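Local coordinates for scaffolding protein (Clostridium cellulolyticum, PDB 1G43) that probably binds crystalline cellulose as the family IIIa cellulose-binding domain of a scaffoldin, so anchoring the cellulosome to its substrate, at residues A[4-9]-A[34-39]; A[41-46]-A[112-117]; A[62-67]-A[71-76]; A[82-87]-A[92-97]. All blocks are in the same frame, centred on the assembly; numbering follows the deposited sequence.

Interaction 1. Residues A[4-9]-A[34-39]; sequences GVVSVQ and SPINLA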
loop_
_atom_site.group_PDB
_atom_site.type_symbol
_atom_site.label_atom_id
_atom_site.label_comp_id
_atom_site.label_asym_id
_atom_site.label_seq_id
_atom_site.Cartn_x
_atom_site.Cartn_y
_atom_site.Cartn_z
ATOM N N GLY A 4 13.276 -5.838 7.518
ATOM C CA GLY A 4 12.710 -7.174 7.694
ATOM C C GLY A 4 11.873 -7.361 8.953
ATOM O O GLY A 4 11.710 -8.473 9.458
ATOM N N VAL A 5 11.359 -6.249 9.461
ATOM C CA VAL A 5 10.511 -6.235 10.635
ATOM C C VAL A 5 9.167 -6.785 10.196
ATOM O O VAL A 5 8.387 -7.297 11.002
ATOM C CB VAL A 5 10.395 -4.795 11.142
ATOM C CG1 VAL A 5 9.026 -4.542 11.765
ATOM C CG2 VAL A 5 11.503 -4.548 12.175
ATOM N N VAL A 6 8.897 -6.667 8.898
ATOM C CA VAL A 6 7.658 -7.188 8.307
ATOM C C VAL A 6 7.935 -7.728 6.914
ATOM O O VAL A 6 8.913 -7.361 6.275
ATOM C CB VAL A 6 6.548 -6.106 8.214
ATOM C CG1 VAL A 6 6.309 -5.526 9.575
ATOM C CG2 VAL A 6 6.925 -5.013 7.224
ATOM N N SER A 7 7.076 -8.620 6.462
ATOM C CA SER A 7 7.182 -9.196 5.136
ATOM C C SER A 7 5.924 -8.676 4.433
ATOM O O SER A 7 4.891 -8.512 5.084
ATOM C CB SER A 7 7.121 -10.722 5.260
ATOM O OG SER A 7 6.932 -11.366 3.999
ATOM N N VAL A 8 5.972 -8.424 3.131
ATOM C CA VAL A 8 4.754 -7.939 2.465
ATOM C C VAL A 8 4.413 -8.580 1.117
ATOM O O VAL A 8 5.288 -8.795 0.283
ATOM C CB VAL A 8 4.810 -6.415 2.237
ATOM C CG1 VAL A 8 3.520 -5.959 1.518
ATOM C CG2 VAL A 8 5.006 -5.688 3.567
ATOM N N GLN A 9 3.148 -8.903 0.913
ATOM C CA GLN A 9 2.715 -9.460 -0.354
ATOM C C GLN A 9 1.771 -8.474 -1.011
ATOM O O GLN A 9 1.117 -7.667 -0.330
ATOM C CB GLN A 9 2.040 -10.805 -0.168
ATOM C CG GLN A 9 3.023 -11.940 -0.111
ATOM C CD GLN A 9 2.332 -13.275 -0.058
ATOM O OE1 GLN A 9 1.545 -13.555 0.857
ATOM N NE2 GLN A 9 2.599 -14.104 -1.038
ATOM N N SER A 34 7.898 -9.099 17.941
ATOM C CA SER A 34 7.098 -8.366 18.939
ATOM C C SER A 34 6.021 -7.516 18.249
ATOM O O SER A 34 6.208 -7.074 17.111
ATOM C CB SER A 34 7.979 -7.473 19.820
ATOM O OG SER A 34 8.579 -6.445 19.064
ATOM N N PRO A 35 4.889 -7.279 18.949
ATOM C CA PRO A 35 3.776 -6.497 18.407
ATOM C C PRO A 35 4.263 -5.253 17.744
ATOM O O PRO A 35 5.359 -4.744 18.041
ATOM C CB PRO A 35 2.906 -6.181 19.634
ATOM C CG PRO A 35 3.159 -7.384 20.554
ATOM C CD PRO A 35 4.701 -7.512 20.394
ATOM N N ILE A 36 3.446 -4.795 16.800
ATOM C CA ILE A 36 3.754 -3.587 16.083
ATOM C C ILE A 36 2.510 -2.742 16.051
ATOM O O ILE A 36 1.398 -3.221 15.801
ATOM C CB ILE A 36 4.251 -3.881 14.685
ATOM C CG1 ILE A 36 5.741 -4.176 14.745
ATOM C CG2 ILE A 36 3.970 -2.719 13.783
ATOM C CD1 ILE A 36 6.324 -4.492 13.417
ATOM N N ASN A 37 2.724 -1.472 16.351
ATOM C CA ASN A 37 1.655 -0.519 16.386
ATOM C C ASN A 37 1.284 -0.083 14.978
ATOM O O ASN A 37 2.009 0.683 14.347
ATOM C CB ASN A 37 2.097 0.680 17.197
ATOM C CG ASN A 37 0.978 1.634 17.442
ATOM O OD1 ASN A 37 1.211 2.740 17.921
ATOM N ND2 ASN A 37 -0.260 1.219 17.119
ATOM N N LEU A 38 0.149 -0.562 14.498
ATOM C CA LEU A 38 -0.304 -0.210 13.163
ATOM C C LEU A 38 -0.170 1.278 12.880
ATOM O O LEU A 38 -0.045 1.697 11.725
ATOM C CB LEU A 38 -1.736 -0.669 12.974
ATOM C CG LEU A 38 -1.801 -2.180 13.067
ATOM C CD1 LEU A 38 -3.242 -2.612 12.879
ATOM C CD2 LEU A 38 -0.892 -2.823 12.009
ATOM N N ALA A 39 -0.155 2.088 13.927
ATOM C CA ALA A 39 0.013 3.527 13.731
ATOM C C ALA A 39 1.352 3.851 13.046
ATOM O O ALA A 39 1.478 4.842 12.328
ATOM C CB ALA A 39 -0.057 4.242 15.080
#

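Interaction 2. Residues A[41-46]-A[112-117]; sequences LKLRYY and IEIQTR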
loop_
_atom_site.group_PDB
_atom_site.type_symbol
_atom_site.label_atom_id
_atom_site.label_comp_id
_atom_site.label_asym_id
_atom_site.label_seq_id
_atom_site.Cartn_x
_atom_site.Cartn_y
_atom_site.Cartn_z
ATOM N N LEU A 41 2.950 1.865 10.884
ATOM C CA LEU A 41 3.096 1.225 9.595
ATOM C C LEU A 41 2.635 2.071 8.413
ATOM O O LEU A 41 1.476 2.430 8.340
ATOM C CB LEU A 41 2.324 -0.088 9.626
ATOM C CG LEU A 41 2.305 -1.007 8.407
ATOM C CD1 LEU A 41 3.717 -1.516 8.100
ATOM C CD2 LEU A 41 1.378 -2.161 8.698
ATOM N N LYS A 42 3.554 2.405 7.509
ATOM C CA LYS A 42 3.208 3.135 6.285
ATOM C C LYS A 42 3.494 2.226 5.080
ATOM O O LYS A 42 4.385 1.372 5.113
ATOM C CB LYS A 42 4.010 4.422 6.119
ATOM C CG LYS A 42 3.711 5.497 7.150
ATOM C CD LYS A 42 2.250 5.819 7.182
ATOM C CE LYS A 42 1.985 6.909 8.195
ATOM N NZ LYS A 42 2.296 6.488 9.581
ATOM N N LEU A 43 2.716 2.401 4.025
ATOM C CA LEU A 43 2.886 1.624 2.816
ATOM C C LEU A 43 2.906 2.634 1.665
ATOM O O LEU A 43 2.171 3.630 1.694
ATOM C CB LEU A 43 1.728 0.623 2.680
ATOM C CG LEU A 43 1.790 -0.573 3.636
ATOM C CD1 LEU A 43 0.432 -1.201 3.825
ATOM C CD2 LEU A 43 2.778 -1.596 3.095
ATOM N N ARG A 44 3.751 2.391 0.670
ATOM C CA ARG A 44 3.855 3.281 -0.474
ATOM C C ARG A 44 3.734 2.589 -1.833
ATOM O O ARG A 44 4.242 1.481 -2.032
ATOM C CB ARG A 44 5.176 4.021 -0.439
ATOM C CG ARG A 44 5.357 4.934 0.733
ATOM C CD ARG A 44 6.632 5.691 0.529
ATOM N NE ARG A 44 6.792 6.762 1.482
ATOM C CZ ARG A 44 7.951 7.379 1.687
ATOM N NH1 ARG A 44 9.017 7.015 0.988
ATOM N NH2 ARG A 44 8.054 8.339 2.598
ATOM N N TYR A 45 3.084 3.267 -2.775
ATOM C CA TYR A 45 2.872 2.739 -4.133
ATOM C C TYR A 45 3.241 3.841 -5.118
ATOM O O TYR A 45 2.533 4.830 -5.223
ATOM C CB TYR A 45 1.402 2.349 -4.330
ATOM C CG TYR A 45 1.099 1.724 -5.684
ATOM C CD1 TYR A 45 1.210 0.360 -5.875
ATOM C CD2 TYR A 45 0.757 2.511 -6.778
ATOM C CE1 TYR A 45 0.999 -0.216 -7.130
ATOM C CE2 TYR A 45 0.539 1.946 -8.043
ATOM C CZ TYR A 45 0.671 0.577 -8.207
ATOM O OH TYR A 45 0.526 0.002 -9.446
ATOM N N TYR A 46 4.318 3.644 -5.861
ATOM C CA TYR A 46 4.802 4.657 -6.792
ATOM C C TYR A 46 4.233 4.620 -8.219
ATOM O O TYR A 46 4.152 3.572 -8.824
ATOM C CB TYR A 46 6.324 4.600 -6.810
ATOM C CG TYR A 46 6.963 4.996 -5.483
ATOM C CD1 TYR A 46 7.035 4.099 -4.412
ATOM C CD2 TYR A 46 7.494 6.265 -5.312
ATOM C CE1 TYR A 46 7.632 4.462 -3.199
ATOM C CE2 TYR A 46 8.084 6.646 -4.113
ATOM C CZ TYR A 46 8.157 5.742 -3.058
ATOM O OH TYR A 46 8.776 6.139 -1.891
ATOM N N ILE A 112 -1.959 -8.458 8.504
ATOM C CA ILE A 112 -3.037 -7.529 8.267
ATOM C C ILE A 112 -3.225 -7.427 6.746
ATOM O O ILE A 112 -2.256 -7.282 5.997
ATOM C CB ILE A 112 -2.744 -6.121 8.869
ATOM C CG1 ILE A 112 -3.959 -5.203 8.636
ATOM C CG2 ILE A 112 -1.430 -5.571 8.304
ATOM C CD1 ILE A 112 -3.764 -3.788 9.171
ATOM N N GLU A 113 -4.468 -7.533 6.292
ATOM C CA GLU A 113 -4.773 -7.420 4.876
ATOM C C GLU A 113 -5.391 -6.047 4.654
ATOM O O GLU A 113 -6.294 -5.644 5.368
ATOM C CB GLU A 113 -5.732 -8.514 4.433
ATOM C CG GLU A 113 -6.048 -8.422 2.944
ATOM C CD GLU A 113 -6.926 -9.558 2.437
ATOM O OE1 GLU A 113 -7.412 -10.368 3.266
ATOM O OE2 GLU A 113 -7.129 -9.639 1.209
ATOM N N ILE A 114 -4.881 -5.329 3.662
ATOM C CA ILE A 114 -5.324 -3.978 3.373
ATOM C C ILE A 114 -5.624 -3.812 1.886
ATOM O O ILE A 114 -4.703 -3.777 1.075
ATOM C CB ILE A 114 -4.227 -2.993 3.782
ATOM C CG1 ILE A 114 -3.822 -3.259 5.229
ATOM C CG2 ILE A 114 -4.710 -1.572 3.623
ATOM C CD1 ILE A 114 -2.801 -2.300 5.756
ATOM N N GLN A 115 -6.902 -3.693 1.533
ATOM C CA GLN A 115 -7.293 -3.566 0.132
ATOM C C GLN A 115 -7.735 -2.172 -0.155
ATOM O O GLN A 115 -8.674 -1.673 0.444
ATOM C CB GLN A 115 -8.376 -4.576 -0.237
ATOM C CG GLN A 115 -7.901 -6.015 0.005
ATOM C CD GLN A 115 -8.855 -7.068 -0.550
ATOM O OE1 GLN A 115 -9.986 -7.209 -0.098
ATOM N NE2 GLN A 115 -8.390 -7.816 -1.538
ATOM N N THR A 116 -7.024 -1.554 -1.089
ATOM C CA THR A 116 -7.256 -0.171 -1.443
ATOM C C THR A 116 -7.327 0.065 -2.943
ATOM O O THR A 116 -6.875 -0.752 -3.766
ATOM C CB THR A 116 -6.109 0.731 -0.923
ATOM O OG1 THR A 116 -4.987 0.610 -1.811
ATOM C CG2 THR A 116 -5.653 0.305 0.484
ATOM N N ARG A 117 -7.894 1.217 -3.281
ATOM C CA ARG A 117 -7.982 1.625 -4.660
ATOM C C ARG A 117 -8.135 3.133 -4.712
ATOM O O ARG A 117 -8.495 3.767 -3.719
ATOM C CB ARG A 117 -9.159 0.919 -5.371
ATOM C CG ARG A 117 -10.552 1.557 -5.190
ATOM C CD ARG A 117 -11.666 0.625 -5.685
ATOM N NE ARG A 117 -12.786 0.674 -4.761
ATOM C CZ ARG A 117 -13.910 1.327 -4.984
ATOM N NH1 ARG A 117 -14.090 1.987 -6.121
ATOM N NH2 ARG A 117 -14.836 1.359 -4.049
#

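Interaction 3. Residues A[62-67]-A[71-76]; sequences AGYMSG and IDATSK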
loop_
_atom_site.group_PDB
_atom_site.type_symbol
_atom_site.label_atom_id
_atom_site.label_comp_id
_atom_site.label_asym_id
_atom_site.label_seq_id
_atom_site.Cartn_x
_atom_site.Cartn_y
_atom_site.Cartn_z
ATOM N N ALA A 62 -10.019 -3.922 5.350
ATOM C CA ALA A 62 -8.779 -4.064 6.089
ATOM C C ALA A 62 -9.119 -4.797 7.369
ATOM O O ALA A 62 -10.103 -4.466 8.042
ATOM C CB ALA A 62 -8.171 -2.714 6.398
ATOM N N GLY A 63 -8.309 -5.791 7.709
ATOM C CA GLY A 63 -8.581 -6.544 8.914
ATOM C C GLY A 63 -7.457 -7.436 9.380
ATOM O O GLY A 63 -6.498 -7.695 8.634
ATOM N N TYR A 64 -7.572 -7.889 10.633
ATOM C CA TYR A 64 -6.577 -8.780 11.226
ATOM C C TYR A 64 -7.036 -9.452 12.523
ATOM O O TYR A 64 -7.987 -9.029 13.181
ATOM C CB TYR A 64 -5.258 -8.044 11.463
ATOM C CG TYR A 64 -5.332 -6.988 12.541
ATOM C CD1 TYR A 64 -5.069 -7.306 13.877
ATOM C CD2 TYR A 64 -5.677 -5.680 12.234
ATOM C CE1 TYR A 64 -5.148 -6.336 14.880
ATOM C CE2 TYR A 64 -5.757 -4.717 13.218
ATOM C CZ TYR A 64 -5.488 -5.046 14.541
ATOM O OH TYR A 64 -5.526 -4.070 15.514
ATOM N N MET A 65 -6.320 -10.512 12.869
ATOM C CA MET A 65 -6.581 -11.317 14.043
ATOM C C MET A 65 -5.765 -10.838 15.219
ATOM O O MET A 65 -4.553 -10.642 15.110
ATOM C CB MET A 65 -6.231 -12.768 13.737
ATOM C CG MET A 65 -7.198 -13.390 12.753
ATOM S SD MET A 65 -8.736 -13.690 13.624
ATOM C CE MET A 65 -8.249 -15.340 14.343
ATOM N N SER A 66 -6.450 -10.619 16.337
ATOM C CA SER A 66 -5.813 -10.183 17.579
ATOM C C SER A 66 -6.213 -11.313 18.519
ATOM O O SER A 66 -7.375 -11.397 18.939
ATOM C CB SER A 66 -6.429 -8.860 18.045
ATOM O OG SER A 66 -5.517 -8.083 18.809
ATOM N N GLY A 67 -5.284 -12.221 18.814
ATOM C CA GLY A 67 -5.639 -13.324 19.695
ATOM C C GLY A 67 -6.651 -14.136 18.908
ATOM O O GLY A 67 -6.339 -14.581 17.806
ATOM N N ILE A 71 -10.475 -8.423 13.943
ATOM C CA ILE A 71 -10.616 -6.970 13.977
ATOM C C ILE A 71 -10.736 -6.352 12.583
ATOM O O ILE A 71 -9.860 -6.534 11.723
ATOM C CB ILE A 71 -9.413 -6.359 14.707
ATOM C CG1 ILE A 71 -9.417 -6.840 16.150
ATOM C CG2 ILE A 71 -9.454 -4.850 14.655
ATOM C CD1 ILE A 71 -8.328 -6.246 16.974
ATOM N N ASP A 72 -11.819 -5.622 12.354
ATOM C CA ASP A 72 -12.032 -4.988 11.049
ATOM C C ASP A 72 -11.524 -3.545 11.154
ATOM O O ASP A 72 -12.143 -2.682 11.780
ATOM C CB ASP A 72 -13.518 -4.999 10.687
ATOM C CG ASP A 72 -13.797 -4.387 9.312
ATOM O OD1 ASP A 72 -13.266 -3.287 9.025
ATOM O OD2 ASP A 72 -14.553 -5.006 8.521
ATOM N N ALA A 73 -10.389 -3.286 10.534
ATOM C CA ALA A 73 -9.831 -1.965 10.598
ATOM C C ALA A 73 -10.135 -1.142 9.350
ATOM O O ALA A 73 -9.576 -0.074 9.165
ATOM C CB ALA A 73 -8.343 -2.089 10.802
ATOM N N THR A 74 -11.025 -1.644 8.497
ATOM C CA THR A 74 -11.374 -0.952 7.241
ATOM C C THR A 74 -11.538 0.575 7.330
ATOM O O THR A 74 -10.941 1.319 6.545
ATOM C CB THR A 74 -12.645 -1.532 6.639
ATOM O OG1 THR A 74 -12.412 -2.898 6.295
ATOM C CG2 THR A 74 -13.040 -0.761 5.381
ATOM N N SER A 75 -12.323 1.037 8.289
ATOM C CA SER A 75 -12.547 2.461 8.439
ATOM C C SER A 75 -11.342 3.222 9.001
ATOM O O SER A 75 -11.344 4.444 8.991
ATOM C CB SER A 75 -13.792 2.716 9.337
ATOM O OG SER A 75 -13.576 2.301 10.683
ATOM N N LYS A 76 -10.317 2.517 9.477
ATOM C CA LYS A 76 -9.136 3.158 10.047
ATOM C C LYS A 76 -7.982 3.425 9.097
ATOM O O LYS A 76 -6.940 3.926 9.512
ATOM C CB LYS A 76 -8.580 2.318 11.194
ATOM C CG LYS A 76 -9.124 2.707 12.528
ATOM C CD LYS A 76 -10.357 1.949 12.890
ATOM C CE LYS A 76 -10.966 2.535 14.149
ATOM N NZ LYS A 76 -11.778 1.505 14.825
#

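Interaction 4. Residues A[82-87]-A[92-97]; sequences KAVSPA and DHYLEV. With ZN (zinc ion), chain C.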
loop_
_atom_site.group_PDB
_atom_site.type_symbol
_atom_site.label_atom_id
_atom_site.label_comp_id
_atom_site.label_asym_id
_atom_site.label_seq_id
_atom_site.Cartn_x
_atom_site.Cartn_y
_atom_site.Cartn_z
ATOM N N LYS A 82 1.408 12.143 -2.590
ATOM C CA LYS A 82 2.468 13.143 -2.510
ATOM C C LYS A 82 3.426 13.069 -3.688
ATOM O O LYS A 82 3.563 12.030 -4.302
ATOM C CB LYS A 82 3.216 12.940 -1.200
ATOM C CG LYS A 82 2.288 12.658 -0.025
ATOM C CD LYS A 82 3.026 12.561 1.327
ATOM C CE LYS A 82 2.017 12.187 2.423
ATOM N NZ LYS A 82 2.523 12.412 3.785
ATOM N N ALA A 83 4.093 14.172 -3.995
ATOM C CA ALA A 83 5.021 14.178 -5.105
ATOM C C ALA A 83 6.358 13.535 -4.758
ATOM O O ALA A 83 6.747 13.426 -3.591
ATOM C CB ALA A 83 5.258 15.583 -5.569
ATOM N N VAL A 84 7.046 13.083 -5.800
ATOM C CA VAL A 84 8.362 12.487 -5.660
ATOM C C VAL A 84 9.268 13.551 -6.260
ATOM O O VAL A 84 9.267 13.777 -7.466
ATOM C CB VAL A 84 8.509 11.192 -6.463
ATOM C CG1 VAL A 84 9.861 10.557 -6.167
ATOM C CG2 VAL A 84 7.384 10.225 -6.136
ATOM N N SER A 85 10.008 14.242 -5.404
ATOM C CA SER A 85 10.927 15.304 -5.851
ATOM C C SER A 85 12.332 14.846 -5.458
ATOM O O SER A 85 12.586 14.574 -4.287
ATOM C CB SER A 85 10.605 16.621 -5.135
ATOM O OG SER A 85 10.806 17.743 -5.978
ATOM N N PRO A 86 13.239 14.705 -6.437
ATOM C CA PRO A 86 12.955 14.960 -7.855
ATOM C C PRO A 86 12.291 13.732 -8.486
ATOM O O PRO A 86 12.472 12.609 -8.016
ATOM C CB PRO A 86 14.344 15.235 -8.440
ATOM C CG PRO A 86 15.214 14.275 -7.655
ATOM C CD PRO A 86 14.670 14.414 -6.221
ATOM N N ALA A 87 11.521 13.963 -9.539
ATOM C CA ALA A 87 10.829 12.887 -10.260
ATOM C C ALA A 87 11.825 11.935 -10.899
ATOM O O ALA A 87 12.829 12.390 -11.430
ATOM C CB ALA A 87 9.938 13.492 -11.350
ATOM N N ASP A 92 6.486 9.901 -10.492
ATOM C CA ASP A 92 6.456 11.307 -10.119
ATOM C C ASP A 92 5.579 11.565 -8.887
ATOM O O ASP A 92 5.563 12.677 -8.367
ATOM C CB ASP A 92 6.032 12.223 -11.280
ATOM C CG ASP A 92 4.747 11.788 -11.962
ATOM O OD1 ASP A 92 3.741 11.547 -11.287
ATOM O OD2 ASP A 92 4.738 11.708 -13.192
ATOM N N HIS A 93 4.854 10.545 -8.425
ATOM C CA HIS A 93 4.026 10.667 -7.223
ATOM C C HIS A 93 3.920 9.315 -6.536
ATOM O O HIS A 93 4.319 8.293 -7.091
ATOM C CB HIS A 93 2.604 11.162 -7.541
ATOM C CG HIS A 93 2.547 12.579 -7.997
ATOM N ND1 HIS A 93 2.788 12.954 -9.301
ATOM C CD2 HIS A 93 2.320 13.723 -7.311
ATOM C CE1 HIS A 93 2.711 14.265 -9.399
ATOM N NE2 HIS A 93 2.426 14.757 -8.206
ATOM N N TYR A 94 3.368 9.294 -5.336
ATOM C CA TYR A 94 3.225 8.033 -4.671
ATOM C C TYR A 94 2.064 8.023 -3.715
ATOM O O TYR A 94 1.755 9.023 -3.088
ATOM C CB TYR A 94 4.526 7.650 -3.953
ATOM C CG TYR A 94 4.904 8.455 -2.710
ATOM C CD1 TYR A 94 4.484 8.056 -1.432
ATOM C CD2 TYR A 94 5.750 9.569 -2.801
ATOM C CE1 TYR A 94 4.902 8.730 -0.285
ATOM C CE2 TYR A 94 6.172 10.249 -1.657
ATOM C CZ TYR A 94 5.746 9.825 -0.412
ATOM O OH TYR A 94 6.150 10.503 0.699
ATOM N N LEU A 95 1.392 6.888 -3.636
ATOM C CA LEU A 95 0.297 6.732 -2.706
ATOM C C LEU A 95 0.935 6.351 -1.384
ATOM O O LEU A 95 1.878 5.587 -1.368
ATOM C CB LEU A 95 -0.634 5.593 -3.144
ATOM C CG LEU A 95 -1.523 4.948 -2.067
ATOM C CD1 LEU A 95 -2.422 5.967 -1.359
ATOM C CD2 LEU A 95 -2.339 3.863 -2.725
ATOM N N GLU A 96 0.451 6.906 -0.286
ATOM C CA GLU A 96 0.958 6.503 1.009
ATOM C C GLU A 96 -0.225 6.040 1.818
ATOM O O GLU A 96 -1.132 6.812 2.080
ATOM C CB GLU A 96 1.658 7.625 1.758
ATOM C CG GLU A 96 2.207 7.127 3.089
ATOM C CD GLU A 96 3.032 8.165 3.811
ATOM O OE1 GLU A 96 2.448 9.150 4.303
ATOM O OE2 GLU A 96 4.264 8.000 3.868
ATOM N N VAL A 97 -0.223 4.765 2.186
ATOM C CA VAL A 97 -1.301 4.208 2.985
ATOM C C VAL A 97 -0.895 4.220 4.456
ATOM O O VAL A 97 0.214 3.805 4.809
ATOM C CB VAL A 97 -1.630 2.772 2.536
ATOM C CG1 VAL A 97 -2.767 2.220 3.349
ATOM C CG2 VAL A 97 -2.016 2.761 1.078
HETATM ZN ZN ZN C . 1.891 16.595 -7.699
HETATM O O HOH W 1 1.616 17.688 -8.656
#

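Interaction 1. Residues A[4-9]-A[34-39]
I36 meets V5 and V6 through the end of one side chain: its CD1 is the single atom that reaches segment 4-9. The sound part of this apolar contact is with V6, whose CG1 lies 4.0 Å from I36 CD1. V5 CG1 is modelled nearer still to that methyl, closer than two carbons can sit, so the two are neighbours but the exact spacing is doubtful. I36 gets there by being extended. CG1 stands anti to the carbonyl carbon (chi1 -84°) and CD1 continues the line (chi2 179°), which carries the methyl across a gap of 9.1 Å between V5 CA and I36 CA. Both valines cross the isoleucine obliquely, each offering one CG1 branch.

The backbone polar groups of the two segments look to other partners. Strand 6-11 is hydrogen-bonded along strand 18-30, V5 pairing with T31 and S7 with T29, while I36 pairs with L106 in the small two-stranded sheet of 36-37 and 105-106. V28 on strand 18-30 also packs on V6, and V150 on V5.

The contact therefore joins strand 6-11 of the beta-sandwich to that small two-stranded sheet through methyl groups alone. Such contacts have no preferred direction, which suggests that the relative placement of 4-9 and 34-39 is set mainly by the backbone pairing of each with its own neighbour.

Interaction 2. Residues A[41-46]-A[112-117]
While L43 faces I114 across the core, its neighbour R44 points the other way and donates from NH1 to Y46 OH at 3.0 Å, two residues along the same strand. That bond is bent (136° at the hydrogen), and the hydroxyl lies somewhat tilted from the guanidinium plane. It bridges two side chains on the side of the strand turned away from segment 112-117.

Between the segments everything is aliphatic. L43 and I114 reach toward each other tip to tip, L43 CD1 standing 3.9 Å from I114 CD1. I114 CG1 is anti to the carbonyl carbon (chi1 -53°) and its chain runs on extended, which brings CD1 out to the leucine. A looser pair follows two residues back, L41 CD2 to I112 CG2 at 4.4 Å. The backbones stay far apart, with L43 CA 10.0 Å from I114 CA, the spacing of two sheets packed face to face in a beta-sandwich.

All four side chains are buried near the centre of the chain. Strand 41-47 lies between strands 91-99 and 147-150 in one sheet, where V97 and A148 flank L43; strand 111-120 lies between 18-30 and 55-66 in the other, and V28 touches both L41 and I112.

Interaction 3. Residues A[62-67]-A[71-76]
Y64 and I71 form an antiparallel hydrogen-bonded pair in the beta hairpin of strands 55-66 and 69-72. Y64 N donates to I71 O at 2.9 Å, in the carbonyl plane, and I71 N returns a straighter bond of 2.7 Å (163°) to Y64 O. The two side chains lie alongside each other, pointing the same way. I71 CB sits over one face of the tyrosine ring, 4.2 Å from its centroid and close to the ring normal, a CH-pi contact. Y64 CG lies between the backbone N and the carbonyl carbon (chi1 68°), which folds the ring under the isoleucine. I71 CD1 runs on to Y64 CE1 and presses closely on S66 CB, 3.4 Å away.

Next along the strands, G63 faces D72 in a non-hydrogen-bonded pair, and beyond it the regular pairing gives way: A73 N makes a weak bond to A62 O, and the chain bends into the 3-10 turn at 74-76.

In the second shell, Y64 OH is hydrogen-bonded to A103 O and L38 touches its ring, while G63 pairs with E113 of strand 111-120, tying the hairpin to the main sheet. D72 holds the turn as an Asx turn, its OD1 accepting from T74 N at 2.8 Å. This probably helps to place T74 OG1, which receives A62 N at 2.8 Å with an angle of 150°.

Interaction 4. Residues A[82-87]-A[92-97]
H93, packed beside A83, carries a zinc ion on this beta hairpin of strands 77-88 and 91-99: its NE2 coordinates the metal at 2.0 Å. The other imidazole nitrogen is tethered too, since H93 ND1 donates almost in its ring plane to D92 OD1 at 2.6 Å, fixing how the ring is turned. That same carboxylate oxygen also accepts from Q49 N. D92 and H93 together face Y47 as a classic beta bulge. A83 CA lies 3.5 Å from H93 CD2.

K82 and Y94 are the hydrogen-bonded pair: Y94 N to K82 O at 2.9 Å, and a longer but straight return from K82 N (169°). V84 N reaches D92 O from well above its carbonyl plane. On the K82 side of the sheet, K82 CB lies over one face of the Y94 ring, while V84 CG2 meets the ring at its edge, 3.8 Å from Y94 CD2. The tyrosine's CG lies between the backbone N and carbonyl carbon (chi1 71°), which swings the ring across to strand 77-88; Y46 meets it from the neighbouring strand.

Extended beyond CG, the lysine passes the tyrosine hydroxyl and ends in a salt bridge whose hydrogen bond is weak, K82 NZ lying 3.3 Å from E96 OE1.

How the interactions relate
From the N terminus, interaction 1 closes first, bringing 34-39 back against 4-9 before the strands of interaction 2 begin. Interaction 2 then opens at 41-46 and closes only at 112-117, a long loop between the two sheets of the sandwich. Both hairpins are nested inside it, one after the other: interaction 3 on the strand next to 111-120, and interaction 4 on the sheet of 41-47, where L43 O and Y45 O meet V97 N and L95 N. The hairpins do not touch, their centres about 27 Å apart on opposite sides of the chain's centre. L38 links interaction 1 to interaction 2 by packing on I112.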